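FMN reductase [NAD(P)H] (Bacillus subtilis, PDB 1ZCH) uses NADH or NADPH to drive FMN reduction as a homodimeric flavoprotein, and also reduces nitroaromatic compounds, quinones, chromates and azo dyes. Local coordinates at residues Y187-Q190 with D191-T194. Sequence-based numbering, arbitrary orientation.
Sequences YLNQ and DELT. With CA (calcium ion), chain C.
The ring of Tyr-187 meets Leu-193 obliquely, the methyl CD2 lying 3.5 Å from OH and 3.8 Å from CE2, while His-183 packs edge-to-face with the same ring. The Tyr-187 hydroxyl is hydrogen-bonded to Asp-82 and Asn-84 of the second subunit. The amide of Asn-189 and the carboxylate of Glu-192 are two further flat groups; their side chains lie side by side, pointing the same way, the planes 61° apart and Asn-189 ND2 3.8 Å from Glu-192 OE2. With CG anti to its carbonyl carbon (chi1 -57°), Asn-189 binds calcium through OD1 at 2.4 Å; two waters on the ion donate to Tyr-187 O, and Glu-150 of the second subunit is a further ligand. Leu-188 touches both Glu-192, through CD1 against the carboxylate, and Leu-193, its CD2 4.2 Å from Leu-193 CD1. Were this leucine cut back to an alanine, the loss would probably open a gap beside Leu-193 and leave the Glu-192 side chain freer to turn. Leu-193 N donates to Asn-189 O at 3.1 Å and Thr-194 N to Gln-190 O at 2.9 Å, while Thr-194 OG1 donates to the latter carbonyl from the opposite face, above its plane. The two backbone bonds close the first turn of helix 190-212, with Asn-189 at the N-cap position turned to an intersubunit calcium site rather than to a capping bond.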
loop_
_atom_site.group_PDB
_atom_site.type_symbol
_atom_site.label_atom_id
_atom_site.label_comp_id
_atom_site.label_asym_id
_atom_site.label_seq_id
_atom_site.Cartn_x
_atom_site.Cartn_y
_atom_site.Cartn_z
ATOM N N TYR A 187 -5.751 -11.317 -17.455
ATOM C CA TYR A 187 -6.924 -10.911 -16.687
ATOM C C TYR A 187 -8.124 -11.790 -17.059
ATOM O O TYR A 187 -8.364 -12.068 -18.235
ATOM C CB TYR A 187 -7.234 -9.436 -16.961
ATOM C CG TYR A 187 -8.187 -8.812 -15.970
ATOM C CD1 TYR A 187 -7.711 -8.109 -14.857
ATOM C CD2 TYR A 187 -9.564 -8.938 -16.131
ATOM C CE1 TYR A 187 -8.590 -7.546 -13.932
ATOM C CE2 TYR A 187 -10.449 -8.385 -15.216
ATOM C CZ TYR A 187 -9.959 -7.690 -14.122
ATOM O OH TYR A 187 -10.842 -7.129 -13.236
ATOM N N LEU A 188 -8.878 -12.209 -16.044
ATOM C CA LEU A 188 -10.041 -13.075 -16.214
ATOM C C LEU A 188 -11.165 -12.485 -17.061
ATOM O O LEU A 188 -11.542 -11.331 -16.884
ATOM C CB LEU A 188 -10.594 -13.449 -14.838
ATOM C CG LEU A 188 -11.692 -14.512 -14.804
ATOM C CD1 LEU A 188 -11.146 -15.822 -15.362
ATOM C CD2 LEU A 188 -12.175 -14.699 -13.365
ATOM N N ASN A 189 -11.718 -13.296 -17.965
ATOM C CA ASN A 189 -12.809 -12.843 -18.829
ATOM C C ASN A 189 -13.953 -12.282 -17.991
ATOM O O ASN A 189 -14.238 -12.770 -16.895
ATOM C CB ASN A 189 -13.307 -13.992 -19.711
ATOM C CG ASN A 189 -12.198 -14.602 -20.550
ATOM O OD1 ASN A 189 -11.394 -13.888 -21.151
ATOM N ND2 ASN A 189 -12.152 -15.929 -20.595
ATOM N N GLN A 190 -14.612 -11.257 -18.523
ATOM C CA GLN A 190 -15.695 -10.582 -17.814
ATOM C C GLN A 190 -16.857 -11.471 -17.371
ATOM O O GLN A 190 -17.367 -11.314 -16.263
ATOM C CB GLN A 190 -16.229 -9.424 -18.665
ATOM C CG GLN A 190 -16.905 -8.335 -17.849
ATOM C CD GLN A 190 -15.911 -7.395 -17.180
ATOM O OE1 GLN A 190 -14.786 -7.786 -16.849
ATOM N NE2 GLN A 190 -16.328 -6.149 -16.964
ATOM N N ASP A 191 -17.280 -12.401 -18.224
ATOM C CA ASP A 191 -18.394 -13.283 -17.880
ATOM C C ASP A 191 -18.123 -14.124 -16.630
ATOM O O ASP A 191 -18.959 -14.189 -15.728
ATOM C CB ASP A 191 -18.735 -14.198 -19.064
ATOM C CG ASP A 191 -17.653 -15.226 -19.346
ATOM O OD1 ASP A 191 -16.477 -14.838 -19.523
ATOM O OD2 ASP A 191 -17.984 -16.432 -19.398
ATOM N N GLU A 192 -16.956 -14.764 -16.575
ATOM C CA GLU A 192 -16.601 -15.586 -15.422
ATOM C C GLU A 192 -16.466 -14.725 -14.174
ATOM O O GLU A 192 -16.888 -15.117 -13.087
ATOM C CB GLU A 192 -15.277 -16.316 -15.657
ATOM C CG GLU A 192 -15.330 -17.432 -16.679
ATOM C CD GLU A 192 -14.016 -18.190 -16.765
ATOM O OE1 GLU A 192 -13.583 -18.753 -15.734
ATOM O OE2 GLU A 192 -13.416 -18.220 -17.861
ATOM N N LEU A 193 -15.865 -13.552 -14.338
ATOM C CA LEU A 193 -15.665 -12.639 -13.221
ATOM C C LEU A 193 -17.018 -12.253 -12.636
ATOM O O LEU A 193 -17.198 -12.229 -11.420
ATOM C CB LEU A 193 -14.907 -11.394 -13.697
ATOM C CG LEU A 193 -14.390 -10.397 -12.658
ATOM C CD1 LEU A 193 -13.484 -11.101 -11.651
ATOM C CD2 LEU A 193 -13.617 -9.292 -13.373
ATOM N N THR A 194 -17.977 -11.969 -13.508
ATOM C CA THR A 194 -19.309 -11.599 -13.059
ATOM C C THR A 194 -19.932 -12.742 -12.255
ATOM O O THR A 194 -20.531 -12.517 -11.202
ATOM C CB THR A 194 -20.211 -11.252 -14.257
ATOM O OG1 THR A 194 -19.661 -10.123 -14.949
ATOM C CG2 THR A 194 -21.620 -10.921 -13.788
HETATM CA CA CA C . -9.541 -12.656 -22.038
HETATM O O HOH W 1 -8.167 -13.757 -20.209
HETATM O O HOH W 2 -9.726 -11.013 -20.253
#